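Local coordinates for protein peptide methionine sulfoxide reductase MsrA (Corynebacterium diphtheriae, PDB 4D7L) that reduces methionine-(S)-sulfoxide, free or within proteins, back to methionine and so probably repairs oxidatively damaged proteins, at residues P61-I66 / E118-P123. Sequence-based numbering, arbitrary orientation.
Sequences PGTETI and EVVYDP. With PGE (triethylene glycol), chain K.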
loop_
_atom_site.group_PDB
_atom_site.type_symbol
_atom_site.label_atom_id
_atom_site.label_comp_id
_atom_site.label_asym_id
_atom_site.label_seq_id
_atom_site.Cartn_x
_atom_site.Cartn_y
_atom_site.Cartn_z
ATOM N N PRO A 61 -13.086 -15.774 -8.241
ATOM C CA PRO A 61 -12.722 -17.096 -7.731
ATOM C C PRO A 61 -11.320 -17.449 -8.193
ATOM O O PRO A 61 -10.944 -17.045 -9.285
ATOM C CB PRO A 61 -13.750 -18.024 -8.385
ATOM C CG PRO A 61 -14.904 -17.148 -8.678
ATOM C CD PRO A 61 -14.321 -15.817 -9.042
ATOM N N GLY A 62 -10.537 -18.108 -7.355
ATOM C CA GLY A 62 -9.211 -18.514 -7.771
ATOM C C GLY A 62 -8.115 -17.474 -7.591
ATOM O O GLY A 62 -6.958 -17.759 -7.873
ATOM N N THR A 63 -8.467 -16.257 -7.184
ATOM C CA THR A 63 -7.456 -15.247 -6.946
ATOM C C THR A 63 -6.945 -15.225 -5.488
ATOM O O THR A 63 -7.572 -15.777 -4.582
ATOM C CB THR A 63 -7.994 -13.850 -7.327
ATOM O OG1 THR A 63 -9.159 -13.546 -6.552
ATOM C CG2 THR A 63 -8.345 -13.813 -8.803
ATOM N N GLU A 64 -5.803 -14.574 -5.278
ATOM C CA GLU A 64 -5.273 -14.312 -3.947
ATOM C C GLU A 64 -5.138 -12.801 -3.800
ATOM O O GLU A 64 -5.170 -12.081 -4.809
ATOM C CB GLU A 64 -3.935 -15.028 -3.750
ATOM C CG GLU A 64 -4.067 -16.577 -3.743
ATOM C CD GLU A 64 -2.715 -17.341 -3.706
ATOM O OE1 GLU A 64 -1.626 -16.705 -3.690
ATOM O OE2 GLU A 64 -2.746 -18.598 -3.703
ATOM N N THR A 65 -4.987 -12.327 -2.561
ATOM C CA THR A 65 -4.822 -10.900 -2.287
ATOM C C THR A 65 -3.594 -10.654 -1.417
ATOM O O THR A 65 -3.343 -11.403 -0.461
ATOM C CB THR A 65 -6.056 -10.316 -1.573
ATOM O OG1 THR A 65 -7.226 -10.546 -2.365
ATOM C CG2 THR A 65 -5.878 -8.798 -1.346
ATOM N N ILE A 66 -2.816 -9.631 -1.774
ATOM C CA ILE A 66 -1.767 -9.114 -0.896
ATOM C C ILE A 66 -1.912 -7.591 -0.787
ATOM O O ILE A 66 -2.335 -6.922 -1.737
ATOM C CB ILE A 66 -0.352 -9.519 -1.400
ATOM C CG1 ILE A 66 0.744 -9.152 -0.383
ATOM C CG2 ILE A 66 -0.073 -8.975 -2.829
ATOM C CD1 ILE A 66 2.167 -9.567 -0.865
ATOM N N GLU A 118 -4.272 -2.590 -2.426
ATOM C CA GLU A 118 -4.863 -3.919 -2.457
ATOM C C GLU A 118 -4.516 -4.532 -3.815
ATOM O O GLU A 118 -4.885 -3.984 -4.844
ATOM C CB GLU A 118 -6.377 -3.836 -2.283
ATOM C CG GLU A 118 -7.100 -5.187 -2.496
ATOM C CD GLU A 118 -8.613 -5.058 -2.542
ATOM O OE1 GLU A 118 -9.134 -3.979 -2.922
ATOM O OE2 GLU A 118 -9.290 -6.053 -2.208
ATOM N N VAL A 119 -3.772 -5.631 -3.813
ATOM C CA VAL A 119 -3.364 -6.287 -5.047
ATOM C C VAL A 119 -4.017 -7.665 -5.135
ATOM O O VAL A 119 -3.701 -8.570 -4.360
ATOM C CB VAL A 119 -1.843 -6.435 -5.120
ATOM C CG1 VAL A 119 -1.431 -7.062 -6.455
ATOM C CG2 VAL A 119 -1.190 -5.086 -4.944
ATOM N N VAL A 120 -4.946 -7.809 -6.058
ATOM C CA VAL A 120 -5.588 -9.090 -6.266
ATOM C C VAL A 120 -4.961 -9.758 -7.477
ATOM O O VAL A 120 -4.926 -9.169 -8.549
ATOM C CB VAL A 120 -7.084 -8.932 -6.485
ATOM C CG1 VAL A 120 -7.736 -10.293 -6.656
ATOM C CG2 VAL A 120 -7.704 -8.175 -5.298
ATOM N N TYR A 121 -4.488 -10.993 -7.329
ATOM C CA TYR A 121 -3.716 -11.589 -8.420
ATOM C C TYR A 121 -4.089 -13.038 -8.682
ATOM O O TYR A 121 -4.629 -13.724 -7.820
ATOM C CB TYR A 121 -2.209 -11.477 -8.129
ATOM C CG TYR A 121 -1.776 -12.242 -6.892
ATOM C CD1 TYR A 121 -1.928 -11.687 -5.623
ATOM C CD2 TYR A 121 -1.229 -13.518 -6.991
ATOM C CE1 TYR A 121 -1.540 -12.375 -4.487
ATOM C CE2 TYR A 121 -0.846 -14.221 -5.856
ATOM C CZ TYR A 121 -0.999 -13.641 -4.611
ATOM O OH TYR A 121 -0.630 -14.344 -3.489
ATOM N N ASP A 122 -3.790 -13.477 -9.904
ATOM C CA ASP A 122 -3.953 -14.856 -10.330
ATOM C C ASP A 122 -2.654 -15.595 -10.029
ATOM O O ASP A 122 -1.642 -15.357 -10.694
ATOM C CB ASP A 122 -4.258 -14.921 -11.836
ATOM C CG ASP A 122 -4.447 -16.359 -12.350
ATOM O OD1 ASP A 122 -4.098 -17.337 -11.640
ATOM O OD2 ASP A 122 -4.913 -16.497 -13.498
ATOM N N PRO A 123 -2.678 -16.500 -9.040
ATOM C CA PRO A 123 -1.443 -17.161 -8.605
ATOM C C PRO A 123 -0.886 -18.124 -9.643
ATOM O O PRO A 123 0.242 -18.576 -9.490
ATOM C CB PRO A 123 -1.867 -17.904 -7.324
ATOM C CG PRO A 123 -3.311 -18.102 -7.470
ATOM C CD PRO A 123 -3.841 -16.919 -8.241
HETATM C C1 PGE K . -8.928 -13.543 -1.753
HETATM O O1 PGE K . -8.518 -12.983 -2.989
HETATM C C2 PGE K . -7.843 -13.311 -0.717
HETATM O O2 PGE K . -8.352 -13.462 0.593
HETATM O O HOH W 1 -9.428 -8.887 -2.067
#
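E64 and Y121 face each other as an antiparallel hydrogen-bonded pair, where strand 64-69 begins and strand 114-121 ends. The amide N of E64 lies 2.9 Å from O of Y121, and the reciprocal bond, from Y121 N to E64 O, is equally straight (166°). I66 and V119 repeat the pattern two residues further on, while between them T65 and V120 form a non-hydrogen-bonded pair. Packing is tight on the side of I66, V119 and Y121. There CG2 of I66 meets CB of V119 at 3.9 Å and approaches CE1 of the tyrosine obliquely, with F128 of helix 128-137 touching both I66 and Y121. A chi1 of 63° sets the Y121 ring between its own backbone N and carbonyl carbon and swings it back across the neighbouring strand, under CB of E64. From there the extended glutamate chain brings OE1 to 2.6 Å from the phenol OH, a weak hydrogen bond, with carboxylate and ring nearly perpendicular (85°). Beyond it CB and CG of P123 brush the carboxylate. On the other face CG1 of buried V120 packs against CB of T63 at 3.6 Å, but the partly exposed T65 hydroxyl meets solvent: OG1 of T65 hydrogen-bonds O1 of a triethylene glycol at 2.8 Å, probably from the crystallisation liquor, and a water that donates to OE2 of E118, a carboxylate also held by R58 and S90. Four near-straight main-chain bonds thus set the register of these central neighbours in the mixed MsrA sheet; side-chain polar links across it are one direct and weak, one through a single water.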